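Local atomic coordinates of histidine kinase (Methanosarcina mazei, PDB entry 3LI9), a protein that probably acts as a membrane-bound sensor histidine kinase that phosphorylates itself on histidine using ATP, this chain being its extracellular double Cache (PDC-fold) sensor region. Residues 14-18 with 267-273; 75-81 with 102-107; 108-112 with 145-150. All coordinates share one frame; numbering follows the deposited sequence.

Contact 1: 14-18 with 267-273; sequences AYEKS and VPKEEML
Two torsions bring the Met272 methyl over the ring of Tyr15. On the helix side, Tyr15 keeps CG beside its own backbone N and opposite the carbonyl carbon (chi1 -82°), which carries the ring along the flank of helix 13-48 to meet 267-273. On the other side Met272, a selenomethionine in this crystal, bends at its last torsion (chi3 41°), turning CE onto the ring. The methyl sits 3.3 Å above the ring plane, offset toward the rim, with Tyr15 CD1 and Tyr15 CE1 each 3.4 Å from Met272 CE. This is a CH-pi contact, and because SE stands above the same face, 4.7 Å from the ring centroid, it is a Met-aromatic pair as well. The two side chains cross at about a right angle.

In the fold, this is where the two ends of the double Cache module meet: the start of the long N-terminal helix packs against the short helix 269-272 that follows strand 261-268 at the C-terminal end of the model. Ala14 fills the next position, its CB 3.7 Å from Leu273 CD2 and also touching Met272 O. One helical turn on from Ala14, Ser18 OG lies 3.9 Å from Met272 SE, while Phe252 and Ile250 of strand 248-256 close in on Met272 from the sheet.

The hydroxyl of Tyr15 is hydrogen-bonded to OE2 of Glu239, on strand 236-241. Lys269 reaches out fully extended until its CE is 3.3 Å from Tyr15 OH, and its NZ forms a salt bridge with the other oxygen of that carboxylate, OE1. His237 meets the Tyr15 ring too, its plane turned about 45° to it.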
loop_
_atom_site.group_PDB
_atom_site.type_symbol
_atom_site.label_atom_id
_atom_site.label_comp_id
_atom_site.label_asym_id
_atom_site.label_seq_id
_atom_site.Cartn_x
_atom_site.Cartn_y
_atom_site.Cartn_z
ATOM N N ALA A 14 -10.023 30.927 1.363
ATOM C CA ALA A 14 -8.707 30.525 1.034
ATOM C C ALA A 14 -8.420 29.129 1.672
ATOM O O ALA A 14 -7.949 28.180 0.989
ATOM C CB ALA A 14 -7.781 31.566 1.546
ATOM N N TYR A 15 -8.727 29.019 2.964
ATOM C CA TYR A 15 -8.570 27.766 3.677
ATOM C C TYR A 15 -9.470 26.704 2.988
ATOM O O TYR A 15 -9.051 25.567 2.749
ATOM C CB TYR A 15 -8.980 27.886 5.135
ATOM C CG TYR A 15 -7.922 28.462 6.075
ATOM C CD1 TYR A 15 -7.776 29.848 6.216
ATOM C CD2 TYR A 15 -7.118 27.628 6.856
ATOM C CE1 TYR A 15 -6.821 30.379 7.079
ATOM C CE2 TYR A 15 -6.193 28.131 7.746
ATOM C CZ TYR A 15 -6.031 29.518 7.840
ATOM O OH TYR A 15 -5.091 30.086 8.679
ATOM N N GLU A 16 -10.711 27.096 2.694
ATOM C CA GLU A 16 -11.706 26.133 2.233
ATOM C C GLU A 16 -11.351 25.591 0.862
ATOM O O GLU A 16 -11.559 24.406 0.580
ATOM C CB GLU A 16 -13.093 26.783 2.224
ATOM C CG GLU A 16 -13.768 26.657 3.576
ATOM C CD GLU A 16 -15.020 27.524 3.704
ATOM O OE1 GLU A 16 -15.303 28.298 2.752
ATOM O OE2 GLU A 16 -15.704 27.400 4.754
ATOM N N LYS A 17 -10.790 26.422 0.007
ATOM C CA LYS A 17 -10.402 25.910 -1.259
ATOM C C LYS A 17 -9.283 24.892 -1.090
ATOM O O LYS A 17 -9.171 23.960 -1.913
ATOM C CB LYS A 17 -9.952 27.027 -2.185
ATOM C CG LYS A 17 -9.105 26.583 -3.371
ATOM C CD LYS A 17 -8.444 27.833 -3.962
ATOM C CE LYS A 17 -7.192 27.526 -4.736
ATOM N NZ LYS A 17 -7.471 27.175 -6.180
ATOM N N SER A 18 -8.397 25.133 -0.105
ATOM C CA SER A 18 -7.206 24.283 0.023
ATOM C C SER A 18 -7.647 22.928 0.604
ATOM O O SER A 18 -7.075 21.879 0.202
ATOM C CB SER A 18 -6.067 24.953 0.885
ATOM O OG SER A 18 -5.527 26.005 0.135
ATOM N N VAL A 267 1.163 24.859 2.399
ATOM C CA VAL A 267 0.892 26.140 1.782
ATOM C C VAL A 267 1.409 27.248 2.726
ATOM O O VAL A 267 1.016 27.278 3.897
ATOM C CB VAL A 267 -0.612 26.401 1.723
ATOM C CG1 VAL A 267 -0.853 27.672 0.991
ATOM C CG2 VAL A 267 -1.383 25.287 0.987
ATOM N N PRO A 268 2.232 28.129 2.192
ATOM C CA PRO A 268 2.726 29.286 2.936
ATOM C C PRO A 268 1.533 30.212 3.182
ATOM O O PRO A 268 0.864 30.633 2.220
ATOM C CB PRO A 268 3.702 29.928 1.962
ATOM C CG PRO A 268 4.063 28.858 1.008
ATOM C CD PRO A 268 2.789 28.086 0.836
ATOM N N LYS A 269 1.248 30.487 4.445
ATOM C CA LYS A 269 0.059 31.222 4.798
ATOM C C LYS A 269 0.007 32.575 4.132
ATOM O O LYS A 269 -1.050 32.996 3.628
ATOM C CB LYS A 269 -0.019 31.396 6.304
ATOM C CG LYS A 269 -1.274 32.166 6.781
ATOM C CD LYS A 269 -1.449 31.939 8.310
ATOM C CE LYS A 269 -2.808 32.463 8.818
ATOM N NZ LYS A 269 -3.013 32.214 10.321
ATOM N N GLU A 270 1.128 33.275 4.125
ATOM C CA GLU A 270 1.129 34.595 3.503
ATOM C C GLU A 270 0.785 34.566 1.993
ATOM O O GLU A 270 0.177 35.512 1.450
ATOM C CB GLU A 270 2.447 35.320 3.783
ATOM C CG GLU A 270 2.751 36.334 2.720
ATOM C CD GLU A 270 4.214 36.747 2.717
ATOM O OE1 GLU A 270 4.818 36.761 3.811
ATOM O OE2 GLU A 270 4.749 37.068 1.625
ATOM N N GLU A 271 1.126 33.489 1.298
ATOM C CA GLU A 271 0.725 33.368 -0.095
ATOM C C GLU A 271 -0.768 33.104 -0.241
ATOM O O GLU A 271 -1.378 33.466 -1.235
ATOM C CB GLU A 271 1.486 32.219 -0.743
ATOM C CG GLU A 271 2.955 32.485 -0.853
ATOM C CD GLU A 271 3.755 31.315 -1.445
ATOM O OE1 GLU A 271 3.176 30.461 -2.173
ATOM O OE2 GLU A 271 4.971 31.262 -1.168
HETATM N N MSE A 272 -1.339 32.429 0.747
HETATM C CA MSE A 272 -2.708 31.893 0.656
HETATM C C MSE A 272 -3.654 33.058 0.877
HETATM O O MSE A 272 -4.735 33.150 0.265
HETATM C CB MSE A 272 -2.957 30.817 1.729
HETATM C CG MSE A 272 -3.950 29.716 1.351
HETATM SE SE MSE A 272 -4.748 28.744 2.850
HETATM C CE MSE A 272 -5.105 30.165 4.179
ATOM N N LEU A 273 -3.260 33.933 1.787
ATOM C CA LEU A 273 -4.101 35.072 2.144
ATOM C C LEU A 273 -3.726 36.304 1.289
ATOM O O LEU A 273 -4.278 37.415 1.331
ATOM C CB LEU A 273 -4.023 35.321 3.668
ATOM C CG LEU A 273 -4.685 34.188 4.468
ATOM C CD1 LEU A 273 -4.703 34.422 6.012
ATOM C CD2 LEU A 273 -6.106 33.915 3.941
#

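Contact 2: 75-81 with 102-107; sequences VYLGYEP and RFVPYC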
loop_
_atom_site.group_PDB
_atom_site.type_symbol
_atom_site.label_atom_id
_atom_site.label_comp_id
_atom_site.label_asym_id
_atom_site.label_seq_id
_atom_site.Cartn_x
_atom_site.Cartn_y
_atom_site.Cartn_z
ATOM N N VAL A 75 1.860 -10.798 -7.999
ATOM C CA VAL A 75 0.538 -11.339 -7.654
ATOM C C VAL A 75 0.832 -12.728 -7.066
ATOM O O VAL A 75 1.690 -13.481 -7.550
ATOM C CB VAL A 75 -0.376 -11.541 -8.911
ATOM C CG1 VAL A 75 -1.813 -12.134 -8.527
ATOM C CG2 VAL A 75 -0.567 -10.222 -9.653
ATOM N N TYR A 76 0.116 -13.031 -5.973
ATOM C CA TYR A 76 0.493 -14.246 -5.258
ATOM C C TYR A 76 -0.664 -14.902 -4.536
ATOM O O TYR A 76 -1.682 -14.266 -4.225
ATOM C CB TYR A 76 1.666 -13.988 -4.328
ATOM C CG TYR A 76 1.472 -12.817 -3.362
ATOM C CD1 TYR A 76 0.865 -13.019 -2.148
ATOM C CD2 TYR A 76 1.794 -11.496 -3.756
ATOM C CE1 TYR A 76 0.652 -11.943 -1.233
ATOM C CE2 TYR A 76 1.584 -10.443 -2.894
ATOM C CZ TYR A 76 1.027 -10.670 -1.648
ATOM O OH TYR A 76 0.865 -9.584 -0.829
ATOM N N LEU A 77 -0.447 -16.191 -4.179
ATOM C CA LEU A 77 -1.391 -16.910 -3.345
ATOM C C LEU A 77 -0.501 -17.584 -2.263
ATOM O O LEU A 77 0.679 -17.959 -2.545
ATOM C CB LEU A 77 -2.023 -18.046 -4.176
ATOM C CG LEU A 77 -2.917 -17.520 -5.313
ATOM C CD1 LEU A 77 -3.286 -18.729 -6.228
ATOM C CD2 LEU A 77 -4.184 -16.871 -4.763
ATOM N N GLY A 78 -1.012 -17.679 -1.029
ATOM C CA GLY A 78 -0.234 -18.418 -0.018
ATOM C C GLY A 78 -1.280 -19.211 0.794
ATOM O O GLY A 78 -2.220 -18.649 1.268
ATOM N N TYR A 79 -1.115 -20.538 0.885
ATOM C CA TYR A 79 -2.090 -21.399 1.579
ATOM C C TYR A 79 -1.509 -22.046 2.858
ATOM O O TYR A 79 -0.307 -22.239 2.995
ATOM C CB TYR A 79 -2.503 -22.504 0.669
ATOM C CG TYR A 79 -3.509 -22.055 -0.386
ATOM C CD1 TYR A 79 -3.096 -21.376 -1.537
ATOM C CD2 TYR A 79 -4.893 -22.325 -0.215
ATOM C CE1 TYR A 79 -4.068 -20.988 -2.505
ATOM C CE2 TYR A 79 -5.845 -21.931 -1.189
ATOM C CZ TYR A 79 -5.398 -21.260 -2.295
ATOM O OH TYR A 79 -6.338 -20.948 -3.303
ATOM N N GLU A 80 -2.417 -22.284 3.789
ATOM C CA GLU A 80 -2.125 -23.132 4.957
ATOM C C GLU A 80 -1.756 -24.520 4.496
ATOM O O GLU A 80 -2.013 -24.985 3.404
ATOM C CB GLU A 80 -3.407 -23.208 5.823
ATOM C CG GLU A 80 -3.840 -21.933 6.452
ATOM C CD GLU A 80 -2.912 -21.523 7.600
ATOM O OE1 GLU A 80 -3.077 -22.056 8.713
ATOM O OE2 GLU A 80 -2.046 -20.666 7.401
ATOM N N PRO A 81 -1.100 -25.282 5.377
ATOM C CA PRO A 81 -0.711 -26.650 5.041
ATOM C C PRO A 81 -1.879 -27.487 4.550
ATOM O O PRO A 81 -2.913 -27.552 5.220
ATOM C CB PRO A 81 -0.168 -27.167 6.406
ATOM C CG PRO A 81 0.415 -25.972 7.009
ATOM C CD PRO A 81 -0.616 -24.854 6.686
ATOM N N ARG A 102 3.842 -26.401 0.516
ATOM C CA ARG A 102 2.634 -25.526 0.647
ATOM C C ARG A 102 2.466 -24.757 -0.666
ATOM O O ARG A 102 3.498 -24.453 -1.318
ATOM C CB ARG A 102 2.726 -24.523 1.792
ATOM C CG ARG A 102 2.626 -25.239 3.178
ATOM C CD ARG A 102 2.870 -24.371 4.384
ATOM N NE ARG A 102 1.933 -23.239 4.493
ATOM C CZ ARG A 102 1.942 -22.401 5.487
ATOM N NH1 ARG A 102 2.821 -22.648 6.476
ATOM N NH2 ARG A 102 1.126 -21.325 5.518
ATOM N N PHE A 103 1.233 -24.490 -1.076
ATOM C CA PHE A 103 1.047 -23.665 -2.316
ATOM C C PHE A 103 1.226 -22.206 -1.970
ATOM O O PHE A 103 0.337 -21.582 -1.414
ATOM C CB PHE A 103 -0.352 -23.910 -2.917
ATOM C CG PHE A 103 -0.489 -23.483 -4.352
ATOM C CD1 PHE A 103 0.547 -23.682 -5.278
ATOM C CD2 PHE A 103 -1.678 -22.852 -4.777
ATOM C CE1 PHE A 103 0.404 -23.328 -6.580
ATOM C CE2 PHE A 103 -1.802 -22.454 -6.135
ATOM C CZ PHE A 103 -0.754 -22.696 -7.030
ATOM N N VAL A 104 2.424 -21.666 -2.306
ATOM C CA VAL A 104 2.810 -20.298 -1.935
ATOM C C VAL A 104 3.447 -19.551 -3.134
ATOM O O VAL A 104 4.504 -18.918 -2.996
ATOM C CB VAL A 104 3.749 -20.282 -0.687
ATOM C CG1 VAL A 104 2.911 -20.603 0.639
ATOM C CG2 VAL A 104 4.945 -21.230 -0.880
ATOM N N PRO A 105 2.815 -19.633 -4.310
ATOM C CA PRO A 105 3.487 -19.053 -5.507
ATOM C C PRO A 105 3.491 -17.503 -5.492
ATOM O O PRO A 105 2.433 -16.877 -5.317
ATOM C CB PRO A 105 2.686 -19.629 -6.676
ATOM C CG PRO A 105 1.215 -19.760 -6.076
ATOM C CD PRO A 105 1.492 -20.216 -4.622
ATOM N N TYR A 106 4.673 -16.916 -5.732
ATOM C CA TYR A 106 4.815 -15.439 -5.808
ATOM C C TYR A 106 5.223 -15.151 -7.246
ATOM O O TYR A 106 6.388 -15.365 -7.627
ATOM C CB TYR A 106 5.885 -14.967 -4.809
ATOM C CG TYR A 106 6.166 -13.480 -4.884
ATOM C CD1 TYR A 106 5.133 -12.585 -4.851
ATOM C CD2 TYR A 106 7.477 -12.989 -4.943
ATOM C CE1 TYR A 106 5.376 -11.155 -4.880
ATOM C CE2 TYR A 106 7.709 -11.618 -4.981
ATOM C CZ TYR A 106 6.649 -10.723 -4.904
ATOM O OH TYR A 106 6.848 -9.370 -4.985
ATOM N N CYS A 107 4.261 -14.741 -8.072
ATOM C CA CYS A 107 4.509 -14.470 -9.497
ATOM C C CYS A 107 4.851 -12.986 -9.583
ATOM O O CYS A 107 4.047 -12.152 -9.194
ATOM C CB CYS A 107 3.254 -14.834 -10.278
ATOM S SG CYS A 107 3.514 -14.434 -12.035
HETATM O O HOH W 1 -0.800 -25.555 0.807
#
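Arg102 runs beside Pro81 and hooks its head group onto the carbonyl of Tyr79. CB lies 4.0 Å from Tyr79 O, and CG comes within 4.1 Å of Pro81 CA. CD then passes 3.9 Å from Pro81 CG, and the bend beyond it (chi3 59°) turns the guanidinium edge onto the Tyr79 carbonyl. There NE donates to Tyr79 O at 2.9 Å, in the carbonyl plane and fairly straight (152°). NH2 reaches the same oxygen at 3.0 Å, but from above that plane. Two nitrogens thus grip one acceptor side-on and fix the rotation of the head group. Pro81 CD covers one guanidinium face, 3.7 Å above its centre. At the tip, NH2 has a long, purely electrostatic salt bridge to Glu80, whose OE2 is hydrogen-bonded to Tyr128 OH, while NH1 forms a salt bridge with Asp123.

Beyond this clasp, backbone bonds take over: Tyr79 N to Phe103 O, Leu77 N to Pro105 O, then the reciprocal pair of Val75 and Cys107. The Tyr79 and Phe103 rings lie side by side pointing the same way, with Leu77 CD1 next to Phe103, on the side covered by helices 13-48 and 55-67. Tyr76 and Tyr106 project from the opposite face, their hydroxyls bonded to Asp154 and Asp170. Strands 74-79 and 105-108, antiparallel neighbours with helices across one face, are part of the central sheet of a PDC-fold Cache subdomain.

Contact 3: 108-112 with 145-150; sequences NKING and YEGIFM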
loop_
_atom_site.group_PDB
_atom_site.type_symbol
_atom_site.label_atom_id
_atom_site.label_comp_id
_atom_site.label_asym_id
_atom_site.label_seq_id
_atom_site.Cartn_x
_atom_site.Cartn_y
_atom_site.Cartn_z
ATOM N N ASN A 108 6.066 -12.677 -10.027
ATOM C CA ASN A 108 6.538 -11.272 -9.969
ATOM C C ASN A 108 7.474 -10.891 -11.070
ATOM O O ASN A 108 8.066 -11.746 -11.719
ATOM C CB ASN A 108 7.214 -11.013 -8.601
ATOM C CG ASN A 108 8.541 -11.750 -8.476
ATOM O OD1 ASN A 108 8.619 -12.964 -8.050
ATOM N ND2 ASN A 108 9.572 -11.102 -8.907
ATOM N N LYS A 109 7.620 -9.597 -11.253
ATOM C CA LYS A 109 8.684 -9.075 -12.116
ATOM C C LYS A 109 9.655 -8.137 -11.401
ATOM O O LYS A 109 10.206 -7.187 -12.033
ATOM C CB LYS A 109 8.038 -8.446 -13.371
ATOM C CG LYS A 109 7.087 -7.412 -13.083
ATOM C CD LYS A 109 6.439 -6.827 -14.409
ATOM C CE LYS A 109 5.531 -7.787 -15.102
ATOM N NZ LYS A 109 4.688 -6.951 -16.076
ATOM N N ILE A 110 9.932 -8.415 -10.136
ATOM C CA ILE A 110 10.800 -7.595 -9.276
ATOM C C ILE A 110 12.158 -7.431 -9.894
ATOM O O ILE A 110 12.687 -6.323 -9.905
ATOM C CB ILE A 110 11.015 -8.276 -7.888
ATOM C CG1 ILE A 110 9.737 -8.374 -7.035
ATOM C CG2 ILE A 110 12.134 -7.540 -6.991
ATOM C CD1 ILE A 110 9.223 -7.026 -6.549
ATOM N N ASN A 111 12.717 -8.499 -10.448
ATOM C CA ASN A 111 14.080 -8.457 -10.935
ATOM C C ASN A 111 14.071 -8.225 -12.429
ATOM O O ASN A 111 15.149 -8.257 -13.061
ATOM C CB ASN A 111 14.823 -9.787 -10.621
ATOM C CG ASN A 111 15.097 -9.979 -9.125
ATOM O OD1 ASN A 111 14.221 -9.867 -8.239
ATOM N ND2 ASN A 111 16.337 -10.298 -8.827
ATOM N N GLY A 112 12.888 -7.990 -13.000
ATOM C CA GLY A 112 12.704 -7.684 -14.423
ATOM C C GLY A 112 11.803 -8.635 -15.211
ATOM O O GLY A 112 10.683 -8.301 -15.603
ATOM N N TYR A 145 11.610 -3.602 -1.059
ATOM C CA TYR A 145 11.897 -5.031 -1.247
ATOM C C TYR A 145 12.726 -5.141 -2.512
ATOM O O TYR A 145 12.342 -4.606 -3.546
ATOM C CB TYR A 145 10.628 -5.837 -1.338
ATOM C CG TYR A 145 10.878 -7.289 -1.659
ATOM C CD1 TYR A 145 11.320 -8.160 -0.680
ATOM C CD2 TYR A 145 10.704 -7.750 -2.944
ATOM C CE1 TYR A 145 11.533 -9.490 -0.972
ATOM C CE2 TYR A 145 10.922 -9.120 -3.264
ATOM C CZ TYR A 145 11.325 -9.949 -2.250
ATOM O OH TYR A 145 11.545 -11.266 -2.549
ATOM N N GLU A 146 13.950 -5.684 -2.365
ATOM C CA GLU A 146 14.863 -5.775 -3.526
ATOM C C GLU A 146 14.939 -4.459 -4.286
ATOM O O GLU A 146 14.977 -4.392 -5.551
ATOM C CB GLU A 146 14.553 -7.095 -4.372
ATOM C CG GLU A 146 14.659 -8.335 -3.452
ATOM C CD GLU A 146 14.362 -9.711 -4.094
ATOM O OE1 GLU A 146 14.464 -10.775 -3.371
ATOM O OE2 GLU A 146 14.021 -9.692 -5.288
ATOM N N GLY A 147 15.048 -3.343 -3.519
ATOM C CA GLY A 147 15.268 -2.034 -4.115
ATOM C C GLY A 147 13.998 -1.305 -4.581
ATOM O O GLY A 147 14.092 -0.209 -5.013
ATOM N N ILE A 148 12.843 -1.953 -4.498
ATOM C CA ILE A 148 11.624 -1.332 -4.998
ATOM C C ILE A 148 10.658 -0.948 -3.833
ATOM O O ILE A 148 10.381 -1.779 -3.045
ATOM C CB ILE A 148 10.934 -2.269 -5.949
ATOM C CG1 ILE A 148 11.924 -2.490 -7.141
ATOM C CG2 ILE A 148 9.601 -1.621 -6.490
ATOM C CD1 ILE A 148 11.564 -3.590 -7.984
ATOM N N PHE A 149 10.232 0.317 -3.832
ATOM C CA PHE A 149 9.281 0.867 -2.841
ATOM C C PHE A 149 7.881 0.415 -3.250
ATOM O O PHE A 149 7.482 0.636 -4.397
ATOM C CB PHE A 149 9.378 2.396 -2.903
ATOM C CG PHE A 149 8.728 3.058 -1.656
ATOM C CD1 PHE A 149 8.914 2.542 -0.391
ATOM C CD2 PHE A 149 7.889 4.125 -1.854
ATOM C CE1 PHE A 149 8.298 3.178 0.736
ATOM C CE2 PHE A 149 7.283 4.749 -0.791
ATOM C CZ PHE A 149 7.435 4.254 0.461
HETATM N N MSE A 150 7.188 -0.255 -2.345
HETATM C CA MSE A 150 5.879 -0.822 -2.643
HETATM C C MSE A 150 5.002 -0.976 -1.407
HETATM O O MSE A 150 5.396 -0.715 -0.263
HETATM C CB MSE A 150 6.053 -2.193 -3.295
HETATM C CG MSE A 150 6.750 -3.185 -2.400
HETATM SE SE MSE A 150 7.055 -4.911 -3.416
HETATM C CE MSE A 150 8.510 -4.324 -4.509
#
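Ile110 pushes its side chain from one tight turn into the flank of another. Lys109 to Gly112 form a type I turn in the loop between strands 105-108 and 115-118. Tyr145 to Ile148 form a type I' turn, the two-residue beta hairpin that links strands 143-145 and 148-159 of the same Cache-fold sheet. Tyr145 and Ile148 close it with reciprocal backbone bonds, and Glu146 and Gly147, both with positive phi, make the bend.

The branches of Ile110 divide the work. CG1 lies beside the backbone N (chi1 -66°) and passes 4.0 Å from Tyr145 CE2; a second turn (chi2 -68°) then puts CD1 in the plane of the Tyr145 ring, at its edge, the two side chains crossing at about a right angle. Met150, a selenomethionine in the crystal, is bent at its last torsion (chi3 75°), and its CE meets Ile110 CD1 at 3.5 Å, tighter than usual for two methyls. The other branch, CG2, points to the turn itself: Glu146 CB is 3.6 Å away from it, and Glu146 OE2 only 3.3 Å. Ile148 adds a contact through its CD1, 4.1 Å from Ile110 CG2 and 3.5 Å from Ile110 O.

With an alanine in place of Ile110, both branches would go, and the Met150 methyl and the Tyr145 ring edge would probably lose their apolar partner, opening a gap between the two turns.

Tyr145 also comes within about 3 Å of a bound bis-tris molecule, probably from the crystallisation liquor; such molecules often mark pockets. The Glu146 chain, extended beyond CG, lies against this ring from one side: Glu146 CG stands 3.8 Å above the plane of Tyr145, over the ring centre.

Overall arrangement
From the N terminus, the chain enters contact 1 at residues 14-18 and runs up the long helix 13-48 into the first Cache subdomain. Contact 2 closes a short loop, joining neighbouring strands 74-79 and 105-108. The chain passes straight on into contact 3, which closes its own loop from 108-112 to the hairpin at 145-150; the two lie in series, centres about 18 Å apart, both reaching the same sheet. Next comes the second, four-stranded sheet, whose strand 261-268 leads back to the starting helix. Contact 1 therefore encloses both others, its centre about 49 Å from that of contact 2, on opposite sides of the chain's centre.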